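Local coordinates for protein nucleoporin nup120 (Schizosaccharomyces pombe, PDB 4GQ2) that serves as a structural component of the nuclear pore complex, whose subunits form its framework and can also dock transiently associated nuclear transport factors, at residues E4-V9 and R544-I549; Q80-T85 and P108-K113; N295-L300 and I312-A317; L816-F821 and S875-L880. All blocks are in the same frame, centred on the assembly; numbering follows the deposited sequence.

Contact 1. Residues E4-V9 and R544-I549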
loop_
_atom_site.group_PDB
_atom_site.type_symbol
_atom_site.label_atom_id
_atom_site.label_comp_id
_atom_site.label_asym_id
_atom_site.label_seq_id
_atom_site.Cartn_x
_atom_site.Cartn_y
_atom_site.Cartn_z
ATOM N N GLU A 4 -23.872 -10.165 14.008
ATOM C CA GLU A 4 -23.140 -10.485 12.791
ATOM C C GLU A 4 -21.696 -10.878 13.097
ATOM O O GLU A 4 -21.059 -10.301 13.976
ATOM C CB GLU A 4 -23.179 -9.315 11.810
ATOM C CG GLU A 4 -22.857 -9.707 10.375
ATOM C CD GLU A 4 -22.763 -8.514 9.439
ATOM O OE1 GLU A 4 -23.570 -7.571 9.580
ATOM O OE2 GLU A 4 -21.883 -8.525 8.554
ATOM N N LEU A 5 -21.203 -11.881 12.376
ATOM C CA LEU A 5 -19.802 -12.279 12.439
ATOM C C LEU A 5 -19.068 -11.814 11.186
ATOM O O LEU A 5 -19.575 -11.947 10.076
ATOM C CB LEU A 5 -19.673 -13.797 12.562
ATOM C CG LEU A 5 -20.356 -14.513 13.725
ATOM C CD1 LEU A 5 -20.222 -16.013 13.514
ATOM C CD2 LEU A 5 -19.788 -14.091 15.076
ATOM N N LYS A 6 -17.877 -11.260 11.375
ATOM C CA LYS A 6 -17.020 -10.893 10.258
ATOM C C LYS A 6 -15.720 -11.656 10.344
ATOM O O LYS A 6 -15.393 -12.233 11.384
ATOM C CB LYS A 6 -16.760 -9.387 10.242
ATOM C CG LYS A 6 -17.821 -8.619 9.483
ATOM C CD LYS A 6 -18.030 -7.242 10.079
ATOM C CE LYS A 6 -19.335 -6.628 9.601
ATOM N NZ LYS A 6 -19.365 -6.466 8.122
ATOM N N HIS A 7 -14.979 -11.669 9.248
ATOM C CA HIS A 7 -13.682 -12.318 9.263
ATOM C C HIS A 7 -12.586 -11.464 8.705
ATOM O O HIS A 7 -12.833 -10.524 7.948
ATOM C CB HIS A 7 -13.752 -13.706 8.615
ATOM C CG HIS A 7 -14.085 -13.700 7.138
ATOM N ND1 HIS A 7 -14.677 -12.660 6.524
ATOM C CD2 HIS A 7 -13.917 -14.685 6.166
ATOM C CE1 HIS A 7 -14.852 -12.950 5.220
ATOM N NE2 HIS A 7 -14.388 -14.190 5.004
ATOM N N ALA A 8 -11.367 -11.761 9.132
ATOM C CA ALA A 8 -10.174 -11.171 8.554
ATOM C C ALA A 8 -9.532 -12.227 7.668
ATOM O O ALA A 8 -9.225 -13.319 8.132
ATOM C CB ALA A 8 -9.217 -10.742 9.652
ATOM N N VAL A 9 -9.339 -11.892 6.397
ATOM C CA VAL A 9 -8.842 -12.827 5.398
ATOM C C VAL A 9 -7.378 -12.538 5.065
ATOM O O VAL A 9 -7.011 -11.393 4.811
ATOM C CB VAL A 9 -9.689 -12.746 4.097
ATOM C CG1 VAL A 9 -9.138 -13.677 3.029
ATOM C CG2 VAL A 9 -11.148 -13.091 4.372
ATOM N N ARG A 544 -14.274 -12.489 13.858
ATOM C CA ARG A 544 -14.220 -11.277 14.676
ATOM C C ARG A 544 -15.586 -10.607 14.734
ATOM O O ARG A 544 -16.426 -10.806 13.849
ATOM C CB ARG A 544 -13.152 -10.297 14.158
ATOM C CG ARG A 544 -13.307 -9.855 12.707
ATOM C CD ARG A 544 -12.274 -8.789 12.356
ATOM N NE ARG A 544 -12.667 -7.982 11.198
ATOM C CZ ARG A 544 -13.563 -6.994 11.230
ATOM N NH1 ARG A 544 -14.186 -6.681 12.362
ATOM N NH2 ARG A 544 -13.845 -6.321 10.119
ATOM N N ASP A 545 -15.803 -9.834 15.795
ATOM C CA ASP A 545 -17.008 -9.022 15.951
ATOM C C ASP A 545 -16.843 -7.730 15.164
ATOM O O ASP A 545 -15.728 -7.216 15.047
ATOM C CB ASP A 545 -17.255 -8.686 17.429
ATOM C CG ASP A 545 -17.781 -9.871 18.231
ATOM O OD1 ASP A 545 -18.203 -10.887 17.634
ATOM O OD2 ASP A 545 -17.781 -9.779 19.475
ATOM N N PRO A 546 -17.952 -7.195 14.626
ATOM C CA PRO A 546 -17.864 -5.910 13.945
ATOM C C PRO A 546 -17.643 -4.794 14.954
ATOM O O PRO A 546 -18.132 -4.886 16.085
ATOM C CB PRO A 546 -19.251 -5.746 13.290
ATOM C CG PRO A 546 -19.969 -7.044 13.484
ATOM C CD PRO A 546 -19.334 -7.703 14.670
ATOM N N TYR A 547 -16.900 -3.762 14.559
ATOM C CA TYR A 547 -16.813 -2.553 15.368
ATOM C C TYR A 547 -18.015 -1.706 14.993
ATOM O O TYR A 547 -18.611 -1.913 13.926
ATOM C CB TYR A 547 -15.498 -1.807 15.131
ATOM C CG TYR A 547 -14.262 -2.662 15.348
ATOM C CD1 TYR A 547 -13.832 -3.560 14.368
ATOM C CD2 TYR A 547 -13.523 -2.578 16.529
ATOM C CE1 TYR A 547 -12.711 -4.350 14.557
ATOM C CE2 TYR A 547 -12.393 -3.368 16.726
ATOM C CZ TYR A 547 -11.992 -4.252 15.732
ATOM O OH TYR A 547 -10.878 -5.054 15.903
ATOM N N LEU A 548 -18.389 -0.778 15.876
ATOM C CA LEU A 548 -19.514 0.131 15.637
ATOM C C LEU A 548 -19.501 0.756 14.251
ATOM O O LEU A 548 -20.538 0.842 13.583
ATOM C CB LEU A 548 -19.535 1.251 16.678
ATOM C CG LEU A 548 -20.407 1.088 17.917
ATOM C CD1 LEU A 548 -20.328 2.357 18.750
ATOM C CD2 LEU A 548 -21.848 0.776 17.540
ATOM N N ILE A 549 -18.316 1.185 13.826
ATOM C CA ILE A 549 -18.143 1.842 12.535
ATOM C C ILE A 549 -18.649 0.954 11.386
ATOM O O ILE A 549 -19.283 1.445 10.450
ATOM C CB ILE A 549 -16.678 2.330 12.338
ATOM C CG1 ILE A 549 -16.567 3.269 11.135
ATOM C CG2 ILE A 549 -15.708 1.162 12.241
ATOM C CD1 ILE A 549 -17.380 4.535 11.280
#
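Arg544 N gives its hydrogen to Lys6 O over 2.7 Å, the shorter of two backbone bonds that pair these residues; the return bond runs from Lys6 N to Arg544 O at 2.9 Å. Together they make Lys6 and Arg544 an antiparallel hydrogen-bonded pair, with both side chains on the same face of the sheet. Arg544 holds CG between its backbone N and carbonyl carbon (chi1 57°), which sets CG 3.4 Å from Lys6 O, and the extended chain from CG to NE then carries the guanidinium back over Lys6. Lys6 CB lies above the centre of that flat group, 4.1 Å from Arg544 CZ. The two like charges diverge: Lys6 NZ forms salt bridges with Glu4 and Glu554, the hydrogen bond within the first, to Glu4 OE2 at 3.3 Å, being weak, while Arg544 NH1 pairs with Glu550. On the way to its carboxylates the lysine chain, bent at chi2 and chi4, crosses the Pro546 ring at about a right angle, with Lys6 CD 3.7 Å from Pro546 CB. Pro546 CD also sits 3.2 Å from Glu4 O, so the proline borders both the backbone and the lysine. The chain leaves the sheet after Arg544; beyond Pro546, Tyr547 takes the N-cap position of helix 548-553, which supplies Glu550. Strand 3-11 is held between strand 539-544, through Arg544 and the Ala8-Phe542 backbone pairing, and strand 390-395, which Leu5 meets at His395, while helix 672-703 packs against Ala8 and Tyr547, and helix 790-803 against Tyr547.

Contact 2. Residues Q80-T85 and P108-K113; sequences QNRTLT and PSNVMK
Arg82 reaches across to Pro108 and hydrogen-bonds its carbonyl, NH1 to O at 2.7 Å. The bond is bent: the N-H...O angle is 140°, and the nitrogen stands above the carbonyl plane instead of on a lone pair, while the oxygen comes in at the edge of the guanidinium, somewhat tilted from its plane. The arginine chain bends at chi3 on the way, and its CD passes 3.5 Å from the same Pro108 O. Nearer the backbone, Asn110 turns its amide oxygen to the start of this side chain. Asn110 OD1 accepts a weak hydrogen bond from Arg82 N at 3.1 Å and lies 3.4 Å from Arg82 CG, the two side chains crossing at about a right angle. A water extends the link, donating to Thr83 O and accepting from Val111 N, each at 3.1 Å, and so bridges two backbones that do not pair directly there.

Further out, Arg82 has left-handed backbone angles (phi 60°, psi 44°), as suits the tight bend between strands 73-79 and 83-88. Asn81 ND2 bonds to Glu54. On the other side, backbone bonds from Asn110 to His134 and from Met112 to Ile132 tie 108-113 to the next sheet. This is a blade-to-blade connection of a beta-propeller: the chain leaves strand 101-106 and passes by 108-113 to the sheet of 115-121; here it runs against the 80-82 turn.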
loop_
_atom_site.group_PDB
_atom_site.type_symbol
_atom_site.label_atom_id
_atom_site.label_comp_id
_atom_site.label_asym_id
_atom_site.label_seq_id
_atom_site.Cartn_x
_atom_site.Cartn_y
_atom_site.Cartn_z
ATOM N N GLN A 80 -3.206 -30.633 -5.802
ATOM C CA GLN A 80 -3.160 -31.679 -6.818
ATOM C C GLN A 80 -1.869 -31.680 -7.645
ATOM O O GLN A 80 -1.757 -32.405 -8.631
ATOM C CB GLN A 80 -4.402 -31.618 -7.709
ATOM C CG GLN A 80 -5.639 -32.201 -7.045
ATOM C CD GLN A 80 -6.863 -32.175 -7.938
ATOM O OE1 GLN A 80 -7.235 -31.131 -8.480
ATOM N NE2 GLN A 80 -7.506 -33.327 -8.084
ATOM N N ASN A 81 -0.892 -30.878 -7.231
ATOM C CA ASN A 81 0.443 -30.948 -7.808
ATOM C C ASN A 81 1.391 -31.760 -6.918
ATOM O O ASN A 81 2.609 -31.589 -6.973
ATOM C CB ASN A 81 0.995 -29.546 -8.095
ATOM C CG ASN A 81 1.228 -28.726 -6.833
ATOM O OD1 ASN A 81 0.900 -29.150 -5.723
ATOM N ND2 ASN A 81 1.801 -27.542 -7.000
ATOM N N ARG A 82 0.810 -32.645 -6.104
ATOM C CA ARG A 82 1.553 -33.552 -5.214
ATOM C C ARG A 82 2.417 -32.800 -4.210
ATOM O O ARG A 82 3.576 -33.156 -3.982
ATOM C CB ARG A 82 2.404 -34.556 -6.009
ATOM C CG ARG A 82 1.622 -35.414 -6.990
ATOM C CD ARG A 82 2.546 -36.336 -7.768
ATOM N NE ARG A 82 2.106 -36.471 -9.157
ATOM C CZ ARG A 82 2.455 -37.458 -9.978
ATOM N NH1 ARG A 82 3.256 -38.434 -9.567
ATOM N NH2 ARG A 82 1.991 -37.472 -11.218
ATOM N N THR A 83 1.846 -31.758 -3.610
ATOM C CA THR A 83 2.561 -30.969 -2.608
ATOM C C THR A 83 1.774 -30.833 -1.309
ATOM O O THR A 83 0.541 -30.938 -1.303
ATOM C CB THR A 83 2.891 -29.549 -3.116
ATOM O OG1 THR A 83 1.671 -28.853 -3.405
ATOM C CG2 THR A 83 3.786 -29.590 -4.372
ATOM N N LEU A 84 2.511 -30.616 -0.220
ATOM C CA LEU A 84 1.958 -30.178 1.057
ATOM C C LEU A 84 2.757 -28.955 1.507
ATOM O O LEU A 84 3.980 -29.023 1.645
ATOM C CB LEU A 84 2.015 -31.315 2.087
ATOM C CG LEU A 84 2.102 -31.159 3.618
ATOM C CD1 LEU A 84 1.172 -30.120 4.225
ATOM C CD2 LEU A 84 1.846 -32.513 4.267
ATOM N N THR A 85 2.068 -27.834 1.703
ATOM C CA THR A 85 2.723 -26.605 2.144
ATOM C C THR A 85 2.393 -26.320 3.594
ATOM O O THR A 85 1.284 -26.597 4.043
ATOM C CB THR A 85 2.297 -25.386 1.312
ATOM O OG1 THR A 85 0.910 -25.109 1.550
ATOM C CG2 THR A 85 2.542 -25.624 -0.179
ATOM N N PRO A 108 5.581 -38.276 -4.314
ATOM C CA PRO A 108 5.491 -38.995 -5.591
ATOM C C PRO A 108 4.044 -39.268 -5.980
ATOM O O PRO A 108 3.762 -39.595 -7.138
ATOM C CB PRO A 108 6.211 -40.324 -5.313
ATOM C CG PRO A 108 6.799 -40.218 -3.945
ATOM C CD PRO A 108 6.017 -39.166 -3.223
ATOM N N SER A 109 3.147 -39.140 -5.004
ATOM C CA SER A 109 1.709 -39.297 -5.203
ATOM C C SER A 109 0.952 -38.308 -4.315
ATOM O O SER A 109 1.455 -37.918 -3.260
ATOM C CB SER A 109 1.300 -40.729 -4.867
ATOM O OG SER A 109 -0.084 -40.820 -4.598
ATOM N N ASN A 110 -0.253 -37.919 -4.739
ATOM C CA ASN A 110 -1.082 -36.966 -4.003
ATOM C C ASN A 110 -1.415 -37.419 -2.584
ATOM O O ASN A 110 -1.875 -38.540 -2.384
ATOM C CB ASN A 110 -2.388 -36.673 -4.763
ATOM C CG ASN A 110 -2.230 -35.588 -5.823
ATOM O OD1 ASN A 110 -1.454 -34.648 -5.660
ATOM N ND2 ASN A 110 -2.978 -35.710 -6.911
ATOM N N VAL A 111 -1.182 -36.548 -1.602
ATOM C CA VAL A 111 -1.657 -36.797 -0.246
ATOM C C VAL A 111 -3.176 -36.940 -0.311
ATOM O O VAL A 111 -3.846 -36.169 -0.992
ATOM C CB VAL A 111 -1.269 -35.664 0.726
ATOM C CG1 VAL A 111 -1.742 -35.983 2.135
ATOM C CG2 VAL A 111 0.238 -35.439 0.721
ATOM N N MET A 112 -3.714 -37.946 0.369
ATOM C CA MET A 112 -5.154 -38.160 0.358
ATOM C C MET A 112 -5.860 -37.178 1.280
ATOM O O MET A 112 -5.288 -36.711 2.271
ATOM C CB MET A 112 -5.514 -39.608 0.735
ATOM C CG MET A 112 -5.362 -39.948 2.209
ATOM S SD MET A 112 -6.186 -41.494 2.640
ATOM C CE MET A 112 -6.265 -41.374 4.430
ATOM N N LYS A 113 -7.103 -36.869 0.930
ATOM C CA LYS A 113 -7.989 -36.080 1.761
ATOM C C LYS A 113 -8.080 -36.746 3.136
ATOM O O LYS A 113 -8.150 -37.978 3.240
ATOM C CB LYS A 113 -9.359 -35.993 1.076
ATOM C CG LYS A 113 -10.476 -35.388 1.907
ATOM C CD LYS A 113 -10.648 -33.899 1.656
ATOM C CE LYS A 113 -11.947 -33.381 2.265
ATOM N NZ LYS A 113 -11.869 -33.264 3.750
HETATM O O HOH W 1 -0.741 -33.542 -2.383
#

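Contact 3. Residues N295-L300 and I312-A317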
loop_
_atom_site.group_PDB
_atom_site.type_symbol
_atom_site.label_atom_id
_atom_site.label_comp_id
_atom_site.label_asym_id
_atom_site.label_seq_id
_atom_site.Cartn_x
_atom_site.Cartn_y
_atom_site.Cartn_z
ATOM N N ASN A 295 -10.902 -32.464 27.281
ATOM C CA ASN A 295 -11.326 -33.536 26.384
ATOM C C ASN A 295 -12.293 -34.447 27.127
ATOM O O ASN A 295 -11.903 -35.488 27.649
ATOM C CB ASN A 295 -10.129 -34.339 25.860
ATOM C CG ASN A 295 -9.171 -33.503 25.028
ATOM O OD1 ASN A 295 -9.555 -32.498 24.426
ATOM N ND2 ASN A 295 -7.912 -33.924 24.982
ATOM N N SER A 296 -13.554 -34.027 27.173
ATOM C CA SER A 296 -14.552 -34.632 28.045
ATOM C C SER A 296 -15.951 -34.472 27.455
ATOM O O SER A 296 -16.867 -35.224 27.796
ATOM C CB SER A 296 -14.477 -33.994 29.439
ATOM O OG SER A 296 -15.292 -34.672 30.378
ATOM N N PHE A 297 -16.110 -33.488 26.572
ATOM C CA PHE A 297 -17.375 -33.270 25.878
ATOM C C PHE A 297 -17.238 -33.563 24.392
ATOM O O PHE A 297 -16.161 -33.413 23.817
ATOM C CB PHE A 297 -17.881 -31.847 26.084
ATOM C CG PHE A 297 -18.148 -31.502 27.517
ATOM C CD1 PHE A 297 -19.397 -31.730 28.077
ATOM C CD2 PHE A 297 -17.152 -30.935 28.305
ATOM C CE1 PHE A 297 -19.648 -31.404 29.400
ATOM C CE2 PHE A 297 -17.396 -30.607 29.630
ATOM C CZ PHE A 297 -18.646 -30.843 30.177
ATOM N N ILE A 298 -18.342 -33.982 23.787
ATOM C CA ILE A 298 -18.368 -34.413 22.402
ATOM C C ILE A 298 -19.589 -33.821 21.725
ATOM O O ILE A 298 -20.704 -33.971 22.213
ATOM C CB ILE A 298 -18.433 -35.956 22.298
ATOM C CG1 ILE A 298 -17.090 -36.572 22.686
ATOM C CG2 ILE A 298 -18.810 -36.404 20.892
ATOM C CD1 ILE A 298 -17.203 -37.957 23.280
ATOM N N ALA A 299 -19.364 -33.144 20.603
ATOM C CA ALA A 299 -20.451 -32.682 19.763
ATOM C C ALA A 299 -20.651 -33.665 18.617
ATOM O O ALA A 299 -19.685 -34.192 18.060
ATOM C CB ALA A 299 -20.172 -31.284 19.242
ATOM N N LEU A 300 -21.913 -33.909 18.280
ATOM C CA LEU A 300 -22.276 -34.899 17.277
ATOM C C LEU A 300 -23.374 -34.347 16.376
ATOM O O LEU A 300 -24.315 -33.707 16.854
ATOM C CB LEU A 300 -22.704 -36.212 17.952
ATOM C CG LEU A 300 -23.589 -37.239 17.230
ATOM C CD1 LEU A 300 -22.917 -37.833 15.999
ATOM C CD2 LEU A 300 -24.001 -38.340 18.197
ATOM N N ILE A 312 -24.728 -32.958 22.307
ATOM C CA ILE A 312 -23.551 -32.940 23.175
ATOM C C ILE A 312 -23.620 -34.110 24.161
ATOM O O ILE A 312 -24.684 -34.418 24.697
ATOM C CB ILE A 312 -23.382 -31.587 23.909
ATOM C CG1 ILE A 312 -22.986 -30.485 22.911
ATOM C CG2 ILE A 312 -22.344 -31.694 25.024
ATOM C CD1 ILE A 312 -22.881 -29.089 23.500
ATOM N N TYR A 313 -22.481 -34.765 24.374
ATOM C CA TYR A 313 -22.373 -35.883 25.298
ATOM C C TYR A 313 -21.238 -35.651 26.284
ATOM O O TYR A 313 -20.195 -35.106 25.922
ATOM C CB TYR A 313 -22.101 -37.183 24.540
ATOM C CG TYR A 313 -23.235 -37.671 23.667
ATOM C CD1 TYR A 313 -23.445 -37.129 22.402
ATOM C CD2 TYR A 313 -24.087 -38.693 24.096
ATOM C CE1 TYR A 313 -24.476 -37.576 21.595
ATOM C CE2 TYR A 313 -25.121 -39.152 23.289
ATOM C CZ TYR A 313 -25.309 -38.586 22.040
ATOM O OH TYR A 313 -26.328 -39.016 21.222
ATOM N N LYS A 314 -21.447 -36.080 27.525
ATOM C CA LYS A 314 -20.404 -36.068 28.544
ATOM C C LYS A 314 -19.747 -37.442 28.606
ATOM O O LYS A 314 -20.433 -38.468 28.600
ATOM C CB LYS A 314 -20.999 -35.698 29.911
ATOM C CG LYS A 314 -20.012 -35.684 31.070
ATOM C CD LYS A 314 -19.283 -34.354 31.197
ATOM C CE LYS A 314 -18.102 -34.430 32.158
ATOM N NZ LYS A 314 -18.504 -34.487 33.591
ATOM N N LEU A 315 -18.418 -37.457 28.644
ATOM C CA LEU A 315 -17.675 -38.688 28.867
ATOM C C LEU A 315 -17.309 -38.793 30.341
ATOM O O LEU A 315 -16.673 -37.897 30.906
ATOM C CB LEU A 315 -16.409 -38.750 28.008
ATOM C CG LEU A 315 -16.064 -40.047 27.258
ATOM C CD1 LEU A 315 -14.596 -40.035 26.874
ATOM C CD2 LEU A 315 -16.382 -41.327 28.024
ATOM N N ASN A 316 -17.728 -39.898 30.951
ATOM C CA ASN A 316 -17.454 -40.177 32.351
ATOM C C ASN A 316 -16.596 -41.429 32.479
ATOM O O ASN A 316 -16.945 -42.489 31.953
ATOM C CB ASN A 316 -18.768 -40.333 33.124
ATOM C CG ASN A 316 -19.648 -39.094 33.036
ATOM O OD1 ASN A 316 -19.212 -37.985 33.352
ATOM N ND2 ASN A 316 -20.895 -39.279 32.606
ATOM N N ALA A 317 -15.461 -41.285 33.158
ATOM C CA ALA A 317 -14.527 -42.388 33.366
ATOM C C ALA A 317 -14.364 -42.674 34.855
ATOM O O ALA A 317 -14.321 -41.747 35.666
ATOM C CB ALA A 317 -13.179 -42.061 32.739
#
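Two neighbouring strands of a beta-propeller blade, 297-302 and 309-317, meet here as an antiparallel hairpin. Ile298 and Tyr313 form a hydrogen-bonded pair: Ile298 N gives to Tyr313 O at 3.0 Å and Tyr313 N to Ile298 O at 2.9 Å. Leu315 N adds a bond to Ser296 O at 2.8 Å. Between these rungs, Phe297 CA directs its hydrogen at Tyr313 O, 3.4 Å away.

Side chains alternate between the faces. On one, Phe297 meets Lys314, whose CD comes obliquely to 3.5 Å from the ring atom CE1. Lys314 CG stands anti to its backbone N (chi1 179°), and a bend at chi2 takes the chain across to the ring, carrying CE on to 3.3 Å from Ser296 OG. Ile312 CG2 approaches the neighbouring ring atom, CD1 of Phe297. On the opposite face, Leu300 CD2 presses against the Tyr313 ring, 3.5 Å from CE1.

Strands 288-290 and 324-328 flank the pair within its four-stranded sheet. Beyond the Phe297 face lies strand 346-354 of another sheet, where Leu352 packs on Phe297 and Ile312, and Phe362 of strand 361-370 meets Phe297 edge-to-face.

Contact 4. Residues L816-F821 and S875-L880; sequences LVEKLF and SQFAVL
A turn of helix 812-822 faces an irregular stretch of chain, with Glu818 and Phe877 as the nearest residues at 7.3 Å between CA atoms; in that stretch, residues 878-880 already have helical backbone angles. Glu818 is the central side chain of the contact. Its CG stands anti to the backbone N (chi1 -163°), pointing the chain across the gap, and a bend at chi2 brings OE2 up to Val879 N, which donates to it at 3.0 Å and 155°. The oxygen is met nearly along its C-O axis. Ala878 N is almost as near, yet its angle to OE2 is poor, and a water takes that N-H instead. The same water donates to Glu818 OE1 at 2.9 Å and to Gln876 O, and accepts from Lys819 NZ, so four groups grip it.

The contact belongs to the helical repeat region of the C-terminal half, with 875-880 leading directly into helix 881-889. A carboxylate receiving a backbone N-H just ahead of that helix would be expected to interact favourably with its dipole. Apolar groups close round the acid: Val879 CG2 lies 3.6 Å from Glu818 CG, and Phe877 turns the edge of its ring to Glu818 CD, which lies 3.8 Å from Phe877 CD1, with ring and carboxylate planes 78° apart. One helical turn on, Phe821 CD2 meets Val879 CG1 at 3.8 Å, and the Phe821 ring also packs edge-to-face with Tyr826.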
loop_
_atom_site.group_PDB
_atom_site.type_symbol
_atom_site.label_atom_id
_atom_site.label_comp_id
_atom_site.label_asym_id
_atom_site.label_seq_id
_atom_site.Cartn_x
_atom_site.Cartn_y
_atom_site.Cartn_z
ATOM N N LEU A 816 5.065 8.077 13.389
ATOM C CA LEU A 816 5.181 6.973 12.449
ATOM C C LEU A 816 6.318 7.207 11.456
ATOM O O LEU A 816 7.173 6.329 11.281
ATOM C CB LEU A 816 3.849 6.688 11.733
ATOM C CG LEU A 816 3.895 5.627 10.628
ATOM C CD1 LEU A 816 4.445 4.307 11.159
ATOM C CD2 LEU A 816 2.517 5.432 10.002
ATOM N N VAL A 817 6.337 8.389 10.840
ATOM C CA VAL A 817 7.377 8.743 9.861
ATOM C C VAL A 817 8.779 8.721 10.480
ATOM O O VAL A 817 9.742 8.247 9.847
ATOM C CB VAL A 817 7.102 10.110 9.188
ATOM C CG1 VAL A 817 8.245 10.508 8.270
ATOM C CG2 VAL A 817 5.801 10.064 8.402
ATOM N N GLU A 818 8.883 9.199 11.720
ATOM C CA GLU A 818 10.164 9.230 12.431
ATOM C C GLU A 818 10.723 7.816 12.586
ATOM O O GLU A 818 11.913 7.592 12.367
ATOM C CB GLU A 818 10.029 9.935 13.789
ATOM C CG GLU A 818 11.346 10.383 14.415
ATOM C CD GLU A 818 11.890 9.420 15.459
ATOM O OE1 GLU A 818 11.200 8.438 15.805
ATOM O OE2 GLU A 818 13.015 9.649 15.949
ATOM N N LYS A 819 9.854 6.863 12.923
ATOM C CA LYS A 819 10.263 5.460 13.049
ATOM C C LYS A 819 10.670 4.856 11.713
ATOM O O LYS A 819 11.654 4.108 11.629
ATOM C CB LYS A 819 9.162 4.621 13.688
ATOM C CG LYS A 819 9.038 4.788 15.193
ATOM C CD LYS A 819 10.266 4.247 15.915
ATOM C CE LYS A 819 10.078 4.252 17.422
ATOM N NZ LYS A 819 9.646 5.583 17.929
ATOM N N LEU A 820 9.916 5.183 10.668
ATOM C CA LEU A 820 10.242 4.716 9.320
ATOM C C LEU A 820 11.633 5.213 8.941
ATOM O O LEU A 820 12.436 4.468 8.371
ATOM C CB LEU A 820 9.195 5.187 8.299
ATOM C CG LEU A 820 7.841 4.457 8.277
ATOM C CD1 LEU A 820 6.827 5.190 7.401
ATOM C CD2 LEU A 820 8.010 3.023 7.799
ATOM N N PHE A 821 11.905 6.470 9.289
ATOM C CA PHE A 821 13.184 7.089 9.010
ATOM C C PHE A 821 14.299 6.330 9.708
ATOM O O PHE A 821 15.257 5.909 9.059
ATOM C CB PHE A 821 13.189 8.569 9.407
ATOM C CG PHE A 821 14.423 9.296 8.966
ATOM C CD1 PHE A 821 14.521 9.799 7.670
ATOM C CD2 PHE A 821 15.505 9.455 9.835
ATOM C CE1 PHE A 821 15.666 10.462 7.252
ATOM C CE2 PHE A 821 16.654 10.115 9.419
ATOM C CZ PHE A 821 16.734 10.619 8.125
ATOM N N SER A 875 12.798 12.967 25.057
ATOM C CA SER A 875 13.278 11.586 25.026
ATOM C C SER A 875 12.735 10.743 23.871
ATOM O O SER A 875 13.410 9.819 23.407
ATOM C CB SER A 875 12.955 10.894 26.352
ATOM O OG SER A 875 11.556 10.874 26.575
ATOM N N GLN A 876 11.530 11.080 23.408
ATOM C CA GLN A 876 10.731 10.208 22.534
ATOM C C GLN A 876 11.291 9.923 21.133
ATOM O O GLN A 876 11.055 8.832 20.574
ATOM C CB GLN A 876 9.303 10.749 22.407
ATOM C CG GLN A 876 8.297 9.679 22.007
ATOM C CD GLN A 876 6.971 10.242 21.536
ATOM O OE1 GLN A 876 6.616 10.117 20.363
ATOM N NE2 GLN A 876 6.224 10.851 22.450
ATOM N N PHE A 877 12.018 10.894 20.576
ATOM C CA PHE A 877 12.488 10.817 19.199
ATOM C C PHE A 877 13.989 10.633 19.119
ATOM O O PHE A 877 14.754 11.551 19.409
ATOM C CB PHE A 877 12.090 12.066 18.413
ATOM C CG PHE A 877 10.621 12.373 18.458
ATOM C CD1 PHE A 877 9.724 11.673 17.660
ATOM C CD2 PHE A 877 10.133 13.373 19.292
ATOM C CE1 PHE A 877 8.366 11.959 17.696
ATOM C CE2 PHE A 877 8.778 13.673 19.324
ATOM C CZ PHE A 877 7.895 12.966 18.524
ATOM N N ALA A 878 14.401 9.446 18.692
ATOM C CA ALA A 878 15.814 9.116 18.555
ATOM C C ALA A 878 16.539 9.919 17.467
ATOM O O ALA A 878 17.766 9.938 17.452
ATOM C CB ALA A 878 15.981 7.625 18.313
ATOM N N VAL A 879 15.801 10.566 16.558
ATOM C CA VAL A 879 16.448 11.441 15.560
ATOM C C VAL A 879 17.086 12.664 16.221
ATOM O O VAL A 879 17.927 13.318 15.626
ATOM C CB VAL A 879 15.505 11.922 14.419
ATOM C CG1 VAL A 879 15.229 10.807 13.429
ATOM C CG2 VAL A 879 14.208 12.513 14.964
ATOM N N LEU A 880 16.677 12.962 17.454
ATOM C CA LEU A 880 17.178 14.124 18.190
ATOM C C LEU A 880 18.488 13.852 18.936
ATOM O O LEU A 880 19.083 14.776 19.488
ATOM C CB LEU A 880 16.118 14.650 19.165
ATOM C CG LEU A 880 14.768 15.119 18.611
ATOM C CD1 LEU A 880 13.948 15.796 19.698
ATOM C CD2 LEU A 880 14.948 16.062 17.434
HETATM O O HOH W 2 12.268 7.169 18.144
#

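Contacts 2 and 3 follow one another inside the long loop that contact 1 closes; contact 4 comes after it along the chain. The first three belong to the beta-propeller: contact 3 lies within one four-stranded blade, contact 2 at the passage from one sheet to the next, and contact 1 in the sheet where strand 3-11 from the start of the chain joins strand 539-544, which is consistent with closing the ring of blades. Their centres are 31 to 34 Å apart, with none touching. Contact 4 sits in the helical repeats, its centre about 33 Å from contact 1 but 55 Å from contact 3. Since helices 672-703 and 790-803 pack on contact 1, it lies where the propeller and helical part meet.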